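Long-range contacts in Cel44C (Paenibacillus polymyxa, PDB 2YIH), which hydrolyses the beta-1,4-linked glucan backbone of xyloglucan and cellulose-type substrates through its family 44 glycoside hydrolase part, one piece of a larger protein: residues D15-R20 and S467-Y472; D37-A42 and L407-D412; S416-T421 and H448-N453; T421-Q426 and V435-T440. The protein carries 8 engineered substitutions. All blocks are in the same frame, centred on the assembly; numbering follows the deposited sequence. Where two conformers were deposited one is given.

Contact 1 of 4, residues D15-R20 and S467-Y472; sequences DTFKDR and SGAKTY. Unlike the reference sequence in segment 15-20: F17 (reference Ser), D19 (reference Glu).
T16 meets S467 through two hydrogen bonds that share one acceptor. The backbone T16 N lies 3.0 Å from S467 O, with an N-H...O angle of 164°. The hydroxyl T16 OG1 reaches S467 O at 2.9 Å in the carbonyl plane, on a lone pair; chi1 of 63° tucks OG1 between the threonine's own N and carbonyl carbon, where it can join N at that oxygen. A water adds a bridge, donating to T16 OG1 at 2.9 Å and accepting from A469 N at 3.1 Å. A valine in place of T16 would probably leave S467 O with only the backbone donor of this pair and the water without its acceptor.

Van der Waals contacts are modest. T16 CG2 comes to 3.6 Å from Y472 OH, the two side chains approaching from opposite directions. F17, a serine in the reference sequence, brings its ring tip CZ to 3.4 Å from G468 C, with A469 CA at the ring edge; F17 CE1 against A469 CB is the apolar pair.

Local bonds shape the first segment. D15 OD1 accepts F17 N at 3.0 Å from above the carboxylate plane, and R20 NE donates to T16 O at 2.8 Å, in both carbonyl and guanidinium planes.

This is an Asx turn within a type I turn from D15 to K18, interrupting strand 9-22 just beyond its parallel bridge to S467 in the mixed beta sheet.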
loop_
_atom_site.group_PDB
_atom_site.type_symbol
_atom_site.label_atom_id
_atom_site.label_comp_id
_atom_site.label_asym_id
_atom_site.label_seq_id
_atom_site.Cartn_x
_atom_site.Cartn_y
_atom_site.Cartn_z
ATOM N N ASP A 15 -22.934 14.634 7.127
ATOM C CA ASP A 15 -24.261 14.006 7.038
ATOM C C ASP A 15 -24.113 12.478 7.140
ATOM O O ASP A 15 -23.661 11.818 6.196
ATOM C CB ASP A 15 -24.948 14.419 5.729
ATOM C CG ASP A 15 -26.386 13.943 5.653
ATOM O OD1 ASP A 15 -26.759 13.065 6.468
ATOM O OD2 ASP A 15 -27.141 14.450 4.789
ATOM N N THR A 16 -24.408 11.950 8.321
ATOM C CA THR A 16 -24.189 10.540 8.629
ATOM C C THR A 16 -25.117 9.635 7.829
ATOM O O THR A 16 -24.934 8.423 7.822
ATOM C CB THR A 16 -24.351 10.228 10.148
ATOM O OG1 THR A 16 -25.704 10.503 10.556
ATOM C CG2 THR A 16 -23.396 11.101 10.982
ATOM N N PHE A 17 -26.130 10.221 7.195
ATOM C CA PHE A 17 -27.053 9.459 6.352
ATOM C C PHE A 17 -26.532 9.329 4.929
ATOM O O PHE A 17 -27.002 8.461 4.193
ATOM C CB PHE A 17 -28.436 10.142 6.246
ATOM C CG PHE A 17 -29.057 10.524 7.574
ATOM C CD1 PHE A 17 -28.885 9.736 8.707
ATOM C CD2 PHE A 17 -29.927 11.633 7.649
ATOM C CE1 PHE A 17 -29.489 10.080 9.908
ATOM C CE2 PHE A 17 -30.531 11.977 8.843
ATOM C CZ PHE A 17 -30.333 11.194 9.966
ATOM N N LYS A 18 -25.587 10.193 4.541
ATOM C CA LYS A 18 -25.257 10.444 3.137
ATOM C C LYS A 18 -23.947 9.750 2.702
ATOM O O LYS A 18 -22.946 9.772 3.452
ATOM C CB LYS A 18 -25.116 11.947 2.913
ATOM C CG LYS A 18 -24.946 12.331 1.465
ATOM C CD LYS A 18 -24.713 13.838 1.329
ATOM C CE LYS A 18 -24.381 14.157 -0.117
ATOM N NZ LYS A 18 -23.925 15.562 -0.269
ATOM N N ASP A 19 -23.959 9.126 1.519
ATOM C CA ASP A 19 -22.749 8.531 0.938
ATOM C C ASP A 19 -22.052 7.537 1.868
ATOM O O ASP A 19 -20.820 7.455 1.878
ATOM C CB ASP A 19 -21.762 9.623 0.488
ATOM C CG ASP A 19 -22.329 10.479 -0.636
ATOM O OD1 ASP A 19 -23.103 9.924 -1.444
ATOM O OD2 ASP A 19 -21.990 11.682 -0.717
ATOM N N ARG A 20 -22.828 6.770 2.633
ATOM C CA ARG A 20 -22.241 5.735 3.467
ATOM C C ARG A 20 -21.530 4.721 2.572
ATOM O O ARG A 20 -22.067 4.287 1.544
ATOM C CB ARG A 20 -23.307 5.010 4.300
ATOM C CG ARG A 20 -24.005 5.899 5.315
ATOM C CD ARG A 20 -25.173 5.155 5.899
ATOM N NE ARG A 20 -25.647 5.764 7.141
ATOM C CZ ARG A 20 -26.614 5.232 7.890
ATOM N NH1 ARG A 20 -27.162 4.085 7.519
ATOM N NH2 ARG A 20 -27.018 5.830 9.006
ATOM N N SER A 467 -25.637 16.262 10.587
ATOM C CA SER A 467 -26.931 15.613 10.375
ATOM C C SER A 467 -26.873 14.175 10.860
ATOM O O SER A 467 -26.021 13.380 10.402
ATOM C CB SER A 467 -27.303 15.643 8.898
ATOM O OG SER A 467 -27.361 16.972 8.426
ATOM N N GLY A 468 -27.760 13.840 11.789
ATOM C CA GLY A 468 -27.803 12.511 12.368
ATOM C C GLY A 468 -29.174 12.210 12.942
ATOM O O GLY A 468 -30.029 13.099 13.018
ATOM N N ALA A 469 -29.377 10.956 13.334
ATOM C CA ALA A 469 -30.667 10.498 13.824
ATOM C C ALA A 469 -30.900 10.955 15.264
ATOM O O ALA A 469 -32.046 11.081 15.712
ATOM C CB ALA A 469 -30.753 8.967 13.740
ATOM N N LYS A 470 -29.808 11.142 16.000
ATOM C CA LYS A 470 -29.885 11.593 17.385
ATOM C C LYS A 470 -29.053 12.857 17.563
ATOM O O LYS A 470 -28.325 13.278 16.655
ATOM C CB LYS A 470 -29.440 10.488 18.345
ATOM C CG LYS A 470 -30.423 9.319 18.389
ATOM C CD LYS A 470 -30.029 8.235 19.386
ATOM C CE LYS A 470 -31.166 7.221 19.492
ATOM N NZ LYS A 470 -30.850 6.066 20.365
ATOM N N THR A 471 -29.238 13.496 18.707
ATOM C CA THR A 471 -28.552 14.741 18.997
ATOM C C THR A 471 -27.229 14.398 19.664
ATOM O O THR A 471 -27.193 13.691 20.673
ATOM C CB THR A 471 -29.413 15.634 19.918
ATOM O OG1 THR A 471 -30.621 15.959 19.222
ATOM C CG2 THR A 471 -28.690 16.936 20.253
ATOM N N TYR A 472 -26.151 14.877 19.052
ATOM C CA TYR A 472 -24.814 14.793 19.654
ATOM C C TYR A 472 -24.723 15.835 20.761
ATOM O O TYR A 472 -25.103 16.998 20.551
ATOM C CB TYR A 472 -23.737 15.054 18.588
ATOM C CG TYR A 472 -23.767 14.005 17.511
ATOM C CD1 TYR A 472 -23.317 12.694 17.772
ATOM C CD2 TYR A 472 -24.335 14.280 16.271
ATOM C CE1 TYR A 472 -23.379 11.698 16.773
ATOM C CE2 TYR A 472 -24.418 13.297 15.284
ATOM C CZ TYR A 472 -23.924 12.033 15.535
ATOM O OH TYR A 472 -24.034 11.104 14.533
HETATM O O HOH W 1 -26.693 9.431 13.064
#

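Contact 2 of 4, residues D37-A42 and L407-D412; sequences DENMAA and LYRNYD. With SO4 (sulfate ion), chain E.
R409 grips the backbone carbonyl of N39 with one side of its guanidinium. NE is 2.9 Å from N39 O, nearly along the C=O axis, while NH2 meets N39 O at 3.1 Å from well above the carbonyl plane. The other edge holds a sulfate, probably from the crystallisation liquor: R409 NH1 to sulfate O2 and R409 NH2 to sulfate O3 are each 2.7 Å and almost straight. A chain folded at chi2 (-80°) and chi3 (-64°) turns the group back to the loop, where A41 CB lies 3.8 Å from R409 NH2.

N39 answers in kind. Its ND2 donates to R409 O at 3.0 Å, and N39 ND2 lies over one face of the R409 guanidinium, the amide and guanidinium planes 18° apart. The arginine's carbonyl and side chain are thus both tied to one asparagine.

One residue further, N410 ND2 gives D37 O a bond of 2.9 Å on a lone pair, in the plane of its own amide. N410 OD1 is taken by N415 N, which fixes how that amide is turned. On the loop side, the carboxylate of E38 accepts A35 N, G36 N and S402 OG.

N410 is the first residue to leave helical geometry, so the contact ties the C-terminal end of helix 399-409, which follows the eighth barrel strand, to the loop between the first two strands, at the closure of the TIM barrel.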
loop_
_atom_site.group_PDB
_atom_site.type_symbol
_atom_site.label_atom_id
_atom_site.label_comp_id
_atom_site.label_asym_id
_atom_site.label_seq_id
_atom_site.Cartn_x
_atom_site.Cartn_y
_atom_site.Cartn_z
ATOM N N ASP A 37 2.663 0.331 17.605
ATOM C CA ASP A 37 1.404 0.663 18.241
ATOM C C ASP A 37 0.462 1.407 17.296
ATOM O O ASP A 37 -0.451 2.139 17.716
ATOM C CB ASP A 37 1.610 1.407 19.560
ATOM C CG ASP A 37 2.373 2.708 19.405
ATOM O OD1 ASP A 37 2.905 3.044 18.325
ATOM O OD2 ASP A 37 2.396 3.455 20.401
ATOM N N GLU A 38 0.629 1.164 15.997
ATOM C CA GLU A 38 -0.227 1.836 15.022
ATOM C C GLU A 38 -1.526 1.063 14.816
ATOM O O GLU A 38 -2.402 1.541 14.099
ATOM C CB GLU A 38 0.510 1.922 13.674
ATOM C CG GLU A 38 1.716 2.913 13.611
ATOM C CD GLU A 38 2.989 2.336 14.158
ATOM O OE1 GLU A 38 3.085 1.100 14.359
ATOM O OE2 GLU A 38 3.888 3.132 14.416
ATOM N N ASN A 39 -1.600 -0.168 15.334
ATOM C CA ASN A 39 -2.803 -1.023 15.156
ATOM C C ASN A 39 -3.173 -1.195 13.667
ATOM O O ASN A 39 -4.284 -0.875 13.222
ATOM C CB ASN A 39 -3.970 -0.430 15.958
ATOM C CG ASN A 39 -5.203 -1.338 15.969
ATOM O OD1 ASN A 39 -5.080 -2.572 15.893
ATOM N ND2 ASN A 39 -6.390 -0.731 16.032
ATOM N N MET A 40 -2.163 -1.561 12.882
ATOM C CA MET A 40 -2.326 -1.866 11.463
ATOM C C MET A 40 -3.299 -3.037 11.292
ATOM O O MET A 40 -3.392 -3.886 12.165
ATOM C CB MET A 40 -0.958 -2.279 10.875
ATOM C CG MET A 40 0.049 -1.123 10.871
ATOM S SD MET A 40 -0.334 0.116 9.603
ATOM C CE MET A 40 0.991 1.279 9.973
ATOM N N ALA A 41 -3.944 -3.109 10.129
ATOM C CA ALA A 41 -4.792 -4.251 9.754
ATOM C C ALA A 41 -4.202 -5.086 8.621
ATOM O O ALA A 41 -4.716 -6.165 8.294
ATOM C CB ALA A 41 -6.284 -3.759 9.382
ATOM N N ALA A 42 -3.126 -4.596 8.014
ATOM C CA ALA A 42 -2.547 -5.319 6.871
ATOM C C ALA A 42 -1.031 -5.156 6.851
ATOM O O ALA A 42 -0.524 -4.075 7.071
ATOM C CB ALA A 42 -3.151 -4.804 5.529
ATOM N N LEU A 407 -3.496 8.318 14.768
ATOM C CA LEU A 407 -4.673 9.190 14.851
ATOM C C LEU A 407 -5.947 8.475 14.359
ATOM O O LEU A 407 -7.058 8.683 14.926
ATOM C CB LEU A 407 -4.449 10.533 14.134
ATOM C CG LEU A 407 -5.515 11.596 14.441
ATOM C CD1 LEU A 407 -5.334 12.128 15.844
ATOM C CD2 LEU A 407 -5.384 12.749 13.429
ATOM N N TYR A 408 -5.788 7.617 13.342
ATOM C CA TYR A 408 -6.907 6.799 12.840
ATOM C C TYR A 408 -7.162 5.516 13.636
ATOM O O TYR A 408 -8.311 5.039 13.675
ATOM C CB TYR A 408 -6.665 6.410 11.358
ATOM C CG TYR A 408 -7.079 7.500 10.391
ATOM C CD1 TYR A 408 -6.270 8.609 10.173
ATOM C CD2 TYR A 408 -8.335 7.477 9.790
ATOM C CE1 TYR A 408 -6.653 9.621 9.336
ATOM C CE2 TYR A 408 -8.727 8.497 8.900
ATOM C CZ TYR A 408 -7.905 9.574 8.712
ATOM O OH TYR A 408 -8.251 10.602 7.845
ATOM N N ARG A 409 -6.099 4.911 14.205
ATOM C CA ARG A 409 -6.195 3.516 14.620
ATOM C C ARG A 409 -5.806 3.252 16.071
ATOM O O ARG A 409 -6.028 2.164 16.576
ATOM C CB ARG A 409 -5.391 2.610 13.676
ATOM C CG ARG A 409 -5.895 2.640 12.242
ATOM C CD ARG A 409 -7.124 1.734 12.056
ATOM N NE ARG A 409 -6.755 0.339 12.307
ATOM C CZ ARG A 409 -7.605 -0.680 12.298
ATOM N NH1 ARG A 409 -8.899 -0.463 11.996
ATOM N NH2 ARG A 409 -7.159 -1.917 12.566
ATOM N N ASN A 410 -5.272 4.265 16.764
ATOM C CA ASN A 410 -4.948 4.086 18.175
ATOM C C ASN A 410 -4.821 5.457 18.809
ATOM O O ASN A 410 -3.731 5.856 19.241
ATOM C CB ASN A 410 -3.632 3.297 18.357
ATOM C CG ASN A 410 -3.260 3.123 19.811
ATOM O OD1 ASN A 410 -4.095 3.289 20.715
ATOM N ND2 ASN A 410 -1.971 2.832 20.056
ATOM N N TYR A 411 -5.921 6.201 18.781
ATOM C CA TYR A 411 -5.839 7.621 19.109
ATOM C C TYR A 411 -5.770 7.848 20.615
ATOM O O TYR A 411 -5.311 8.903 21.086
ATOM C CB TYR A 411 -6.996 8.413 18.458
ATOM C CG TYR A 411 -8.391 7.944 18.809
ATOM C CD1 TYR A 411 -8.986 8.290 20.022
ATOM C CD2 TYR A 411 -9.137 7.183 17.911
ATOM C CE1 TYR A 411 -10.289 7.876 20.315
ATOM C CE2 TYR A 411 -10.424 6.775 18.196
ATOM C CZ TYR A 411 -10.991 7.108 19.397
ATOM O OH TYR A 411 -12.281 6.701 19.665
ATOM N N ASP A 412 -6.175 6.829 21.361
ATOM C CA ASP A 412 -6.286 6.948 22.803
ATOM C C ASP A 412 -5.341 6.039 23.586
ATOM O O ASP A 412 -5.455 5.945 24.803
ATOM C CB ASP A 412 -7.738 6.717 23.227
ATOM C CG ASP A 412 -8.234 5.313 22.900
ATOM O OD1 ASP A 412 -7.498 4.512 22.251
ATOM O OD2 ASP A 412 -9.378 5.012 23.319
HETATM S S SO4 E . -10.382 -3.825 12.178
HETATM O O1 SO4 E . -11.042 -4.195 13.431
HETATM O O2 SO4 E . -10.752 -2.450 11.866
HETATM O O3 SO4 E . -8.932 -3.995 12.338
HETATM O O4 SO4 E . -10.842 -4.757 11.148
#

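Contact 3 of 4, residues S416-T421 and H448-N453; sequences STFGDT and HLVVMN
The H448 imidazole lies flat against the backbone of T417, F418 and G419: T417 O, F418 CA and G419 N all sit over one of its faces. Outside the two segments its ring also meets that of H512, the planes steeply inclined. The F418 ring is met obliquely by strand 448-453, with F418 CD1 3.9 Å from H448 CB and F418 CE1 3.7 Å from V450 CG2. Y408 meets F418 edge-to-face, so the phenylalanine is held between helix and sheet.

The torsions explain the fit. F418 carries CG anti to its backbone N (chi1 -153°), which swings the ring across to H448 CB and V450 CG2, the F418 and H448 side chains sliding past each other in opposite directions. V450 has CG1 anti to N (chi1 168°), leaving CG2 as the branch that touches the ring. With an alanine at H448, the backbone of T417 to G419 would probably lose the flat surface it rests on, and a gap would open beside H512.

Polar bonds steady the 416-421 segment itself. T417 OG1 donates to F418 O at 2.8 Å, tilted from the carbonyl plane, and T421 OG1 donates to D420 OD1 at 2.9 Å from above the carboxylate plane. G419 N is taken by S438 OG, and the backbones of F418 and Y408 are hydrogen-bonded.

The segment is the connection from helix 399-409 into the beta sheet, and it enters strand 421-427 through a classic beta bulge, D420 and T421 both facing V439.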
loop_
_atom_site.group_PDB
_atom_site.type_symbol
_atom_site.label_atom_id
_atom_site.label_comp_id
_atom_site.label_asym_id
_atom_site.label_seq_id
_atom_site.Cartn_x
_atom_site.Cartn_y
_atom_site.Cartn_z
ATOM N N SER A 416 -8.427 2.371 20.127
ATOM C CA SER A 416 -9.669 2.902 19.551
ATOM C C SER A 416 -9.428 3.441 18.146
ATOM O O SER A 416 -8.363 4.001 17.850
ATOM C CB SER A 416 -10.308 3.969 20.450
ATOM O OG SER A 416 -10.625 3.368 21.686
ATOM N N THR A 417 -10.434 3.303 17.283
ATOM C CA THR A 417 -10.229 3.592 15.866
ATOM C C THR A 417 -11.311 4.496 15.294
ATOM O O THR A 417 -12.426 4.601 15.836
ATOM C CB THR A 417 -10.185 2.293 15.003
ATOM O OG1 THR A 417 -11.512 1.721 14.886
ATOM C CG2 THR A 417 -9.235 1.247 15.588
ATOM N N PHE A 418 -10.984 5.112 14.160
ATOM C CA PHE A 418 -11.963 5.592 13.172
ATOM C C PHE A 418 -13.026 4.543 12.864
ATOM O O PHE A 418 -12.793 3.323 12.962
ATOM C CB PHE A 418 -11.194 5.942 11.872
ATOM C CG PHE A 418 -11.842 7.001 11.017
ATOM C CD1 PHE A 418 -12.036 8.296 11.499
ATOM C CD2 PHE A 418 -12.061 6.748 9.664
ATOM C CE1 PHE A 418 -12.578 9.290 10.661
ATOM C CE2 PHE A 418 -12.591 7.710 8.831
ATOM C CZ PHE A 418 -12.810 9.007 9.310
ATOM N N GLY A 419 -14.193 5.001 12.429
ATOM C CA GLY A 419 -15.272 4.051 12.153
ATOM C C GLY A 419 -15.041 3.248 10.890
ATOM O O GLY A 419 -14.224 3.657 10.024
ATOM N N ASP A 420 -15.857 2.207 10.705
ATOM C CA ASP A 420 -15.735 1.329 9.539
ATOM C C ASP A 420 -16.533 1.793 8.337
ATOM O O ASP A 420 -16.467 1.208 7.274
ATOM C CB ASP A 420 -16.037 -0.149 9.877
ATOM C CG ASP A 420 -17.482 -0.405 10.326
ATOM O OD1 ASP A 420 -18.341 0.498 10.242
ATOM O OD2 ASP A 420 -17.788 -1.578 10.720
ATOM N N THR A 421 -17.339 2.818 8.544
ATOM C CA THR A 421 -18.241 3.307 7.512
ATOM C C THR A 421 -17.957 4.783 7.228
ATOM O O THR A 421 -18.161 5.624 8.100
ATOM C CB THR A 421 -19.704 3.177 7.987
ATOM O OG1 THR A 421 -19.995 1.788 8.235
ATOM C CG2 THR A 421 -20.649 3.707 6.876
ATOM N N HIS A 448 -17.198 9.949 14.271
ATOM C CA HIS A 448 -15.747 10.178 14.257
ATOM C C HIS A 448 -15.442 11.191 13.168
ATOM O O HIS A 448 -15.858 11.010 12.007
ATOM C CB HIS A 448 -15.035 8.862 13.951
ATOM C CG HIS A 448 -14.972 7.930 15.118
ATOM N ND1 HIS A 448 -15.964 7.013 15.407
ATOM C CD2 HIS A 448 -14.018 7.770 16.061
ATOM C CE1 HIS A 448 -15.646 6.369 16.513
ATOM N NE2 HIS A 448 -14.473 6.814 16.934
ATOM N N LEU A 449 -14.665 12.225 13.506
ATOM C CA LEU A 449 -14.270 13.226 12.518
ATOM C C LEU A 449 -12.774 13.406 12.601
ATOM O O LEU A 449 -12.247 13.649 13.689
ATOM C CB LEU A 449 -14.904 14.589 12.807
ATOM C CG LEU A 449 -16.404 14.630 13.038
ATOM C CD1 LEU A 449 -16.783 16.099 13.328
ATOM C CD2 LEU A 449 -17.198 14.083 11.838
ATOM N N VAL A 450 -12.083 13.263 11.478
ATOM C CA VAL A 450 -10.643 13.628 11.432
ATOM C C VAL A 450 -10.547 14.900 10.604
ATOM O O VAL A 450 -11.054 14.965 9.473
ATOM C CB VAL A 450 -9.768 12.469 10.847
ATOM C CG1 VAL A 450 -8.325 12.987 10.522
ATOM C CG2 VAL A 450 -9.679 11.333 11.831
ATOM N N VAL A 451 -10.025 15.958 11.217
ATOM C CA VAL A 451 -9.929 17.259 10.562
ATOM C C VAL A 451 -8.495 17.803 10.658
ATOM O O VAL A 451 -7.766 17.553 11.641
ATOM C CB VAL A 451 -10.968 18.261 11.146
ATOM C CG1 VAL A 451 -10.731 18.527 12.649
ATOM C CG2 VAL A 451 -10.987 19.567 10.325
ATOM N N MET A 452 -8.060 18.498 9.627
ATOM C CA MET A 452 -6.699 19.031 9.657
ATOM C C MET A 452 -6.597 20.405 9.039
ATOM O O MET A 452 -7.328 20.722 8.100
ATOM C CB MET A 452 -5.724 18.058 8.986
ATOM C CG MET A 452 -5.935 17.892 7.470
ATOM S SD MET A 452 -5.624 16.207 6.895
ATOM C CE MET A 452 -7.122 15.401 7.527
ATOM N N ASN A 453 -5.664 21.207 9.567
ATOM C CA ASN A 453 -5.310 22.501 8.996
ATOM C C ASN A 453 -3.926 22.431 8.352
ATOM O O ASN A 453 -2.913 22.216 9.057
ATOM C CB ASN A 453 -5.318 23.553 10.128
ATOM C CG ASN A 453 -5.138 24.978 9.611
ATOM O OD1 ASN A 453 -4.739 25.199 8.475
ATOM N ND2 ASN A 453 -5.357 25.944 10.494
#

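Contact 4 of 4, residues T421-Q426 and V435-T440; sequences TSVSAQ and VHASVT
V423 packs against A437 and V439 on a face of the sheet that the three share. From its CB, which lies against D15 O of the strand on the other side, the side chain forks. CG1 reaches V439 CG2 at 4.1 Å, the two valines crossing at about a right angle, and also approaches T16 O at 3.7 Å. CG2 turns to the hairpin partner and touches A437 CB at 3.6 Å; chi1 of -55° sets CG2 between the backbone N and the carbonyl carbon, on the A437 side. Next along, A425 CB rests 3.8 Å from A437 CB and also touches V435.

At the bulge, T421 N to V439 O is 2.9 Å and V439 N to T421 O 3.0 Å; S422 and S438 follow as a non-hydrogen-bonded pair. The N-to-C directions of the two short segments make 129°, well short of antiparallel. V423 N still donates to A437 O from above the carbonyl plane, and beyond it waters bridge the backbones. One water donates to V423 O at 2.7 Å and accepts from A437 N at 2.9 Å; a second spans A425 O and V435 O, and a third links A437 O with S422 OG.

The H436 ring packs on helix 367-382, where D375 and K382 bond its NE2 and ND1. In the mixed sheet the hairpin lies between strands 9-22 and 446-453.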
loop_
_atom_site.group_PDB
_atom_site.type_symbol
_atom_site.label_atom_id
_atom_site.label_comp_id
_atom_site.label_asym_id
_atom_site.label_seq_id
_atom_site.Cartn_x
_atom_site.Cartn_y
_atom_site.Cartn_z
ATOM N N THR A 421 -17.339 2.818 8.544
ATOM C CA THR A 421 -18.241 3.307 7.512
ATOM C C THR A 421 -17.957 4.783 7.228
ATOM O O THR A 421 -18.161 5.624 8.100
ATOM C CB THR A 421 -19.704 3.177 7.987
ATOM O OG1 THR A 421 -19.995 1.788 8.235
ATOM C CG2 THR A 421 -20.649 3.707 6.876
ATOM N N SER A 422 -17.459 5.107 6.028
ATOM C CA SER A 422 -17.281 6.514 5.635
ATOM C C SER A 422 -18.638 7.176 5.511
ATOM O O SER A 422 -19.575 6.557 5.024
ATOM C CB SER A 422 -16.556 6.632 4.284
ATOM O OG SER A 422 -16.473 7.981 3.842
ATOM N N VAL A 423 -18.738 8.436 5.922
ATOM C CA VAL A 423 -19.949 9.211 5.616
ATOM C C VAL A 423 -19.561 10.587 5.094
ATOM O O VAL A 423 -18.407 11.014 5.215
ATOM C CB VAL A 423 -20.883 9.340 6.857
ATOM C CG1 VAL A 423 -21.250 7.961 7.436
ATOM C CG2 VAL A 423 -20.283 10.277 7.937
ATOM N N SER A 424 -20.507 11.277 4.459
ATOM C CA SER A 424 -20.194 12.522 3.774
ATOM C C SER A 424 -19.662 13.594 4.737
ATOM O O SER A 424 -20.268 13.891 5.776
ATOM C CB SER A 424 -21.449 13.014 3.042
ATOM O OG SER A 424 -21.289 14.312 2.500
ATOM N N ALA A 425 -18.524 14.177 4.363
ATOM C CA ALA A 425 -17.973 15.328 5.079
ATOM C C ALA A 425 -17.456 16.303 4.029
ATOM O O ALA A 425 -16.641 15.940 3.199
ATOM C CB ALA A 425 -16.839 14.891 6.010
ATOM N N GLN A 426 -17.987 17.521 4.040
ATOM C CA GLN A 426 -17.651 18.522 3.030
ATOM C C GLN A 426 -17.114 19.754 3.761
ATOM O O GLN A 426 -17.621 20.118 4.833
ATOM C CB GLN A 426 -18.917 18.926 2.270
ATOM C CG GLN A 426 -19.566 17.789 1.473
ATOM C CD GLN A 426 -20.757 18.289 0.672
ATOM O OE1 GLN A 426 -21.788 18.652 1.228
ATOM N NE2 GLN A 426 -20.591 18.362 -0.625
ATOM N N VAL A 435 -11.098 16.988 5.699
ATOM C CA VAL A 435 -11.921 16.423 6.756
ATOM C C VAL A 435 -12.556 15.102 6.282
ATOM O O VAL A 435 -12.946 14.954 5.115
ATOM C CB VAL A 435 -13.047 17.430 7.175
ATOM C CG1 VAL A 435 -13.876 17.814 5.939
ATOM C CG2 VAL A 435 -13.907 16.821 8.308
ATOM N N HIS A 436 -12.550 14.135 7.176
ATOM C CA HIS A 436 -13.087 12.805 6.895
ATOM C C HIS A 436 -13.940 12.351 8.053
ATOM O O HIS A 436 -13.555 12.512 9.207
ATOM C CB HIS A 436 -11.915 11.856 6.728
ATOM C CG HIS A 436 -10.982 12.275 5.632
ATOM N ND1 HIS A 436 -11.322 12.213 4.299
ATOM C CD2 HIS A 436 -9.727 12.782 5.683
ATOM C CE1 HIS A 436 -10.321 12.683 3.575
ATOM N NE2 HIS A 436 -9.338 13.032 4.393
ATOM N N ALA A 437 -15.096 11.757 7.747
ATOM C CA ALA A 437 -16.037 11.381 8.787
ATOM C C ALA A 437 -16.386 9.914 8.691
ATOM O O ALA A 437 -16.343 9.325 7.618
ATOM C CB ALA A 437 -17.345 12.240 8.675
ATOM N N SER A 438 -16.766 9.330 9.819
ATOM C CA SER A 438 -17.147 7.911 9.808
ATOM C C SER A 438 -18.020 7.583 11.000
ATOM O O SER A 438 -17.977 8.284 12.012
ATOM C CB SER A 438 -15.897 7.010 9.841
ATOM O OG SER A 438 -15.133 7.263 11.004
ATOM N N VAL A 439 -18.799 6.505 10.857
ATOM C CA VAL A 439 -19.478 5.847 11.972
ATOM C C VAL A 439 -19.171 4.339 11.912
ATOM O O VAL A 439 -18.573 3.874 10.943
ATOM C CB VAL A 439 -21.000 6.058 11.891
ATOM C CG1 VAL A 439 -21.325 7.555 12.002
ATOM C CG2 VAL A 439 -21.579 5.438 10.596
ATOM N N THR A 440 -19.657 3.562 12.873
ATOM C CA THR A 440 -19.525 2.097 12.790
ATOM C C THR A 440 -20.911 1.461 12.860
ATOM O O THR A 440 -21.725 1.876 13.681
ATOM C CB THR A 440 -18.572 1.529 13.889
ATOM O OG1 THR A 440 -17.216 1.849 13.549
ATOM C CG2 THR A 440 -18.686 -0.014 14.000
HETATM O O HOH W 2 -14.574 9.037 5.491
HETATM O O HOH W 3 -15.731 11.497 4.976
HETATM O O HOH W 4 -14.107 15.374 2.424
#

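How the contacts relate
Contacts 1, 3 and 4 all reach the mixed beta sheet, and contact 2 belongs to the neighbouring TIM barrel. Centre to centre, contacts 3 and 4, which share T421, are about 7 Å apart, contacts 1 and 4, where strands 9-22 and 421-427 pair, about 9 Å, contacts 2 and 3, joined by the Y408 O to F418 N bond, about 11 Å, and contacts 1 and 2 about 25 Å. Along the chain contact 1 spans all the others, contact 2 closes before contact 3 opens, and contact 3 encloses contact 4. The sheet therefore takes strands from both chain ends, with the barrel, which carries the glycan pocket, inserted between; all four contacts lie away from that pocket.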